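Local coordinates for putative periplasmic protein (Salmonella enterica, PDB 3OE3), which probably inhibits C-type lysozymes in the periplasm, protecting the bacterium against the lysozymes of its host, at residues C[42-47]-C[53-58]; C[8-13]-C[70-75]. All coordinates share one frame; numbering follows the deposited sequence.

Contact 1. Residues C[42-47]-C[53-58]; sequences PMRLMK and NYEAID
Asn53 meets Met46 through backbone and side chain together. Its O receives the N-H of Met46 at 2.7 Å, nearly along the C=O axis, and its CB lies 3.6 Å from CE of Met46, whose chain bends at its last torsion (chi3 -65°) and crosses the asparagine at about a right angle. Beside this bond a water bridges from Met46 O to Asn53 N, while Asn53 OD1 accepts a weak hydrogen bond from Thr67 N of strand 64-68. At Tyr54 the partner is Leu45, in a non-hydrogen-bonded pair: Leu45 CD1 sits over one face of the phenol, 4.1 Å from the ring centroid and offset toward the rim, a CH-pi contact. The pair belongs to a beta hairpin of the inhibitor's antiparallel barrel, strand 39-45 antiparallel to strand 52-56. Glu55 comes next, on the other face of the sheet, and exchanges two backbone bonds with Arg44, N to O in each direction. The two side chains run alongside each other, pointing the same way; Arg44 NH1 reaches Glu55 OE2 at 3.4 Å, a salt bridge whose hydrogen bond is weak, met at the guanidinium edge, with the two flat groups 60° apart. Met46 CG and SE cross the glutamate's aliphatic part. Ala56 and Met43 form a non-hydrogen-bonded pair whose side chains diverge, and CE of Met43, a selenomethionine like Met46, lies 3.6 Å from Tyr54 O. Ile57 N, finally, donates a straight bond to Pro42 O; a water donates to Pro42 O and accepts from Asp58 N. Both Pro42 and Ile57 pack on Ile5 of the second subunit.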
loop_
_atom_site.group_PDB
_atom_site.type_symbol
_atom_site.label_atom_id
_atom_site.label_comp_id
_atom_site.label_asym_id
_atom_site.label_seq_id
_atom_site.Cartn_x
_atom_site.Cartn_y
_atom_site.Cartn_z
ATOM N N PRO C 42 4.017 0.046 5.105
ATOM C CA PRO C 42 4.156 -1.380 4.780
ATOM C C PRO C 42 4.375 -2.201 6.044
ATOM O O PRO C 42 5.095 -1.763 6.943
ATOM C CB PRO C 42 5.412 -1.434 3.905
ATOM C CG PRO C 42 5.865 -0.044 3.692
ATOM C CD PRO C 42 5.141 0.864 4.619
HETATM N N MSE C 43 3.739 -3.368 6.100
HETATM C CA MSE C 43 3.786 -4.240 7.262
HETATM C C MSE C 43 4.098 -5.673 6.865
HETATM O O MSE C 43 3.779 -6.098 5.754
HETATM C CB MSE C 43 2.454 -4.189 7.993
HETATM C CG MSE C 43 1.934 -2.779 8.138
HETATM SE SE MSE C 43 0.196 -2.775 9.028
HETATM C CE MSE C 43 0.800 -2.827 10.854
ATOM N N ARG C 44 4.696 -6.420 7.789
ATOM C CA ARG C 44 5.051 -7.819 7.553
ATOM C C ARG C 44 4.219 -8.691 8.491
ATOM O O ARG C 44 3.848 -8.267 9.589
ATOM C CB ARG C 44 6.548 -8.044 7.819
ATOM C CG ARG C 44 6.932 -7.812 9.279
ATOM C CD ARG C 44 8.374 -8.171 9.560
ATOM N NE ARG C 44 8.635 -9.572 9.253
ATOM C CZ ARG C 44 8.462 -10.574 10.114
ATOM N NH1 ARG C 44 8.035 -10.337 11.348
ATOM N NH2 ARG C 44 8.727 -11.818 9.736
ATOM N N LEU C 45 3.911 -9.911 8.065
ATOM C CA LEU C 45 3.221 -10.862 8.921
ATOM C C LEU C 45 4.147 -11.339 10.041
ATOM O O LEU C 45 5.301 -11.712 9.793
ATOM C CB LEU C 45 2.727 -12.061 8.102
ATOM C CG LEU C 45 1.957 -13.131 8.874
ATOM C CD1 LEU C 45 0.536 -12.687 9.135
ATOM C CD2 LEU C 45 1.979 -14.477 8.125
HETATM N N MSE C 46 3.634 -11.325 11.269
HETATM C CA MSE C 46 4.353 -11.888 12.406
HETATM C C MSE C 46 4.040 -13.374 12.513
HETATM O O MSE C 46 2.904 -13.765 12.769
HETATM C CB MSE C 46 3.975 -11.169 13.705
HETATM C CG MSE C 46 4.536 -9.756 13.802
HETATM SE SE MSE C 46 3.985 -8.830 15.444
HETATM C CE MSE C 46 2.143 -8.758 15.092
ATOM N N LYS C 47 5.049 -14.205 12.325
ATOM C CA LYS C 47 4.828 -15.642 12.465
ATOM C C LYS C 47 4.504 -16.016 13.916
ATOM O O LYS C 47 5.354 -16.489 14.665
ATOM C CB LYS C 47 6.006 -16.441 11.914
ATOM C CG LYS C 47 5.875 -16.753 10.426
ATOM C CD LYS C 47 5.912 -15.496 9.573
ATOM C CE LYS C 47 7.240 -15.387 8.843
ATOM N NZ LYS C 47 7.542 -16.640 8.098
ATOM N N ASN C 53 -1.422 -11.444 11.988
ATOM C CA ASN C 53 -1.057 -10.233 12.693
ATOM C C ASN C 53 0.171 -9.622 12.064
ATOM O O ASN C 53 1.159 -10.317 11.791
ATOM C CB ASN C 53 -0.794 -10.553 14.160
ATOM C CG ASN C 53 -1.934 -11.328 14.787
ATOM O OD1 ASN C 53 -3.063 -10.856 14.826
ATOM N ND2 ASN C 53 -1.649 -12.533 15.247
ATOM N N TYR C 54 0.107 -8.320 11.821
ATOM C CA TYR C 54 1.144 -7.638 11.046
ATOM C C TYR C 54 1.796 -6.525 11.847
ATOM O O TYR C 54 1.159 -5.901 12.696
ATOM C CB TYR C 54 0.555 -7.052 9.749
ATOM C CG TYR C 54 -0.107 -8.056 8.825
ATOM C CD1 TYR C 54 -1.401 -8.521 9.083
ATOM C CD2 TYR C 54 0.557 -8.548 7.694
ATOM C CE1 TYR C 54 -2.013 -9.443 8.249
ATOM C CE2 TYR C 54 -0.060 -9.471 6.855
ATOM C CZ TYR C 54 -1.339 -9.909 7.137
ATOM O OH TYR C 54 -1.957 -10.815 6.303
ATOM N N GLU C 55 3.066 -6.262 11.556
ATOM C CA GLU C 55 3.774 -5.143 12.169
ATOM C C GLU C 55 4.479 -4.313 11.110
ATOM O O GLU C 55 4.896 -4.824 10.076
ATOM C CB GLU C 55 4.786 -5.634 13.215
ATOM C CG GLU C 55 5.941 -6.417 12.631
ATOM C CD GLU C 55 7.027 -6.741 13.661
ATOM O OE1 GLU C 55 7.004 -6.168 14.772
ATOM O OE2 GLU C 55 7.908 -7.564 13.342
ATOM N N ALA C 56 4.609 -3.019 11.367
ATOM C CA ALA C 56 5.300 -2.144 10.428
ATOM C C ALA C 56 6.742 -2.592 10.254
ATOM O O ALA C 56 7.420 -2.943 11.223
ATOM C CB ALA C 56 5.243 -0.693 10.924
ATOM N N ILE C 57 7.192 -2.593 9.004
ATOM C CA ILE C 57 8.565 -2.957 8.673
ATOM C C ILE C 57 9.540 -1.882 9.143
ATOM O O ILE C 57 10.661 -2.191 9.554
ATOM C CB ILE C 57 8.697 -3.214 7.170
ATOM C CG1 ILE C 57 7.829 -4.421 6.815
ATOM C CG2 ILE C 57 10.147 -3.466 6.788
ATOM C CD1 ILE C 57 7.656 -4.639 5.371
ATOM N N ASP C 58 9.105 -0.626 9.096
ATOM C CA ASP C 58 9.928 0.492 9.551
ATOM C C ASP C 58 9.774 0.601 11.063
ATOM O O ASP C 58 8.713 0.953 11.558
ATOM C CB ASP C 58 9.481 1.790 8.861
ATOM C CG ASP C 58 10.353 2.989 9.216
ATOM O OD1 ASP C 58 11.035 2.966 10.262
ATOM O OD2 ASP C 58 10.347 3.963 8.437
HETATM O O HOH W 1 6.792 0.351 7.708
HETATM O O HOH W 2 0.309 -13.575 12.603
#

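Contact 2. Residues C[8-13]-C[70-75]; sequences SIYTCN and KTAELV
Tyr10 and Ala72 make a next-but-one-strand contact inside the antiparallel barrel, made over strand 80-88, not a pairing of neighbouring strands: strand 80-88 lies between strand 5-12 and strand 71-76 in the sheet. Their CA atoms remain 8.1 Å apart, no direct hydrogen bond spans the gap, and a single aromatic side chain does nearly all the touching. The tyrosine's CB points toward strand 71-76, and with CG set anti to the carbonyl carbon (chi1 -69°) the ring carries its CE2 corner across to the other segment. There CE2 lies 3.7 Å from Ala72 CB, the methyl approaching the ring obliquely. The same carbon comes equally near Lys70 O, which sits at the ring edge close to its plane. Ala72 also turns its CB inward, so a methyl and a ring meet, and both residues are buried.

Around the ring, Tyr10 packs on Met18 and Val20 of strand 16-24 and on Cys86 and Leu88 of strand 80-88. The latter strand is also tied to strand 5-12 by the disulfide between Cys12 and Cys86, so the ring stands beside a covalent link between the first and last strands of the barrel. The hydroxyl of Tyr10 has two partners, the hydroxyl of Tyr22, to which it is hydrogen-bonded, and a water. That water lies in the plane of the ring, at its edge, accepts from Tyr10 OH at 2.8 Å and donates to Thr71 O at 3.0 Å.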
loop_
_atom_site.group_PDB
_atom_site.type_symbol
_atom_site.label_atom_id
_atom_site.label_comp_id
_atom_site.label_asym_id
_atom_site.label_seq_id
_atom_site.Cartn_x
_atom_site.Cartn_y
_atom_site.Cartn_z
ATOM N N SER C 8 -8.913 -4.865 0.870
ATOM C CA SER C 8 -10.024 -5.112 1.777
ATOM C C SER C 8 -10.467 -3.809 2.389
ATOM O O SER C 8 -9.644 -2.969 2.745
ATOM C CB SER C 8 -9.601 -6.054 2.892
ATOM O OG SER C 8 -9.463 -7.381 2.414
ATOM N N ILE C 9 -11.773 -3.639 2.517
ATOM C CA ILE C 9 -12.312 -2.460 3.170
ATOM C C ILE C 9 -13.055 -2.898 4.440
ATOM O O ILE C 9 -13.871 -3.824 4.401
ATOM C CB ILE C 9 -13.225 -1.672 2.213
ATOM C CG1 ILE C 9 -12.404 -1.183 1.006
ATOM C CG2 ILE C 9 -13.907 -0.506 2.932
ATOM C CD1 ILE C 9 -13.148 -0.278 0.071
ATOM N N TYR C 10 -12.739 -2.256 5.572
ATOM C CA TYR C 10 -13.334 -2.618 6.859
ATOM C C TYR C 10 -14.168 -1.464 7.371
ATOM O O TYR C 10 -13.763 -0.305 7.263
ATOM C CB TYR C 10 -12.242 -2.894 7.904
ATOM C CG TYR C 10 -11.401 -4.139 7.685
ATOM C CD1 TYR C 10 -10.298 -4.114 6.825
ATOM C CD2 TYR C 10 -11.677 -5.319 8.368
ATOM C CE1 TYR C 10 -9.530 -5.233 6.633
ATOM C CE2 TYR C 10 -10.895 -6.460 8.163
ATOM C CZ TYR C 10 -9.825 -6.398 7.287
ATOM O OH TYR C 10 -9.029 -7.521 7.079
ATOM N N THR C 11 -15.327 -1.783 7.942
ATOM C CA THR C 11 -16.096 -0.814 8.707
ATOM C C THR C 11 -15.701 -0.938 10.171
ATOM O O THR C 11 -15.701 -2.041 10.728
ATOM C CB THR C 11 -17.614 -1.028 8.543
ATOM O OG1 THR C 11 -17.908 -2.432 8.512
ATOM C CG2 THR C 11 -18.082 -0.402 7.242
ATOM N N CYS C 12 -15.335 0.191 10.776
ATOM C CA CYS C 12 -14.866 0.233 12.167
ATOM C C CYS C 12 -15.733 1.119 13.050
ATOM O O CYS C 12 -16.649 1.807 12.565
ATOM C CB CYS C 12 -13.430 0.759 12.230
ATOM S SG CYS C 12 -12.298 -0.100 11.095
ATOM N N ASN C 13 -15.453 1.093 14.357
ATOM C CA ASN C 13 -16.237 1.883 15.298
ATOM C C ASN C 13 -16.118 3.371 14.983
ATOM O O ASN C 13 -15.196 3.795 14.282
ATOM C CB ASN C 13 -15.779 1.628 16.736
ATOM C CG ASN C 13 -16.205 0.272 17.269
ATOM O OD1 ASN C 13 -17.114 -0.376 16.739
ATOM N ND2 ASN C 13 -15.567 -0.152 18.355
ATOM N N LYS C 70 -12.840 -12.359 9.715
ATOM C CA LYS C 70 -13.313 -11.163 9.025
ATOM C C LYS C 70 -13.060 -9.911 9.840
ATOM O O LYS C 70 -13.422 -8.812 9.415
ATOM C CB LYS C 70 -14.816 -11.263 8.765
ATOM C CG LYS C 70 -15.226 -12.451 7.934
ATOM C CD LYS C 70 -16.728 -12.480 7.769
ATOM C CE LYS C 70 -17.183 -13.815 7.219
ATOM N NZ LYS C 70 -18.473 -14.204 7.833
ATOM N N THR C 71 -12.453 -10.069 11.014
ATOM C CA THR C 71 -12.334 -8.959 11.940
ATOM C C THR C 71 -10.901 -8.465 12.042
ATOM O O THR C 71 -9.953 -9.159 11.669
ATOM C CB THR C 71 -12.855 -9.328 13.348
ATOM O OG1 THR C 71 -11.914 -10.182 14.009
ATOM C CG2 THR C 71 -14.210 -10.025 13.254
ATOM N N ALA C 72 -10.741 -7.250 12.544
ATOM C CA ALA C 72 -9.412 -6.664 12.639
ATOM C C ALA C 72 -9.400 -5.543 13.674
ATOM O O ALA C 72 -10.444 -4.976 14.010
ATOM C CB ALA C 72 -8.966 -6.128 11.285
ATOM N N GLU C 73 -8.201 -5.222 14.149
ATOM C CA GLU C 73 -7.987 -4.131 15.081
ATOM C C GLU C 73 -6.663 -3.492 14.718
ATOM O O GLU C 73 -5.678 -4.195 14.503
ATOM C CB GLU C 73 -7.903 -4.651 16.527
ATOM C CG GLU C 73 -9.077 -5.512 16.978
ATOM C CD GLU C 73 -10.259 -4.688 17.455
ATOM O OE1 GLU C 73 -10.088 -3.471 17.653
ATOM O OE2 GLU C 73 -11.354 -5.256 17.639
ATOM N N LEU C 74 -6.635 -2.168 14.645
ATOM C CA LEU C 74 -5.383 -1.445 14.451
ATOM C C LEU C 74 -5.010 -0.685 15.716
ATOM O O LEU C 74 -5.806 0.089 16.270
ATOM C CB LEU C 74 -5.459 -0.483 13.247
ATOM C CG LEU C 74 -4.187 0.316 12.940
ATOM C CD1 LEU C 74 -3.063 -0.591 12.464
ATOM C CD2 LEU C 74 -4.488 1.408 11.905
ATOM N N VAL C 75 -3.797 -0.951 16.178
ATOM C CA VAL C 75 -3.264 -0.297 17.370
ATOM C C VAL C 75 -1.894 0.320 17.095
ATOM O O VAL C 75 -1.278 0.083 16.048
ATOM C CB VAL C 75 -3.167 -1.269 18.573
ATOM C CG1 VAL C 75 -4.532 -1.906 18.859
ATOM C CG2 VAL C 75 -2.110 -2.330 18.332
HETATM O O HOH W 3 -9.724 -9.661 8.688
#

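In the fold
From the N terminus the chain first lays down residues 8-13 on strand 5-12, then runs through strands 16-24 and 30-36 to residues 42-47. A short turn later residues 53-58 come back, so contact 1 closes a small hairpin loop. The chain continues through strand 64-68 to residues 70-75, where contact 2 closes a much longer loop, with contact 1 nested inside it. The centres are 16 Å apart, on opposite sides of the chain's centre, and the contacts do not touch. Contact 1 joins adjacent strands of the barrel wall, whereas contact 2 links the two strands that flank the last one, 80-88, over its inner side.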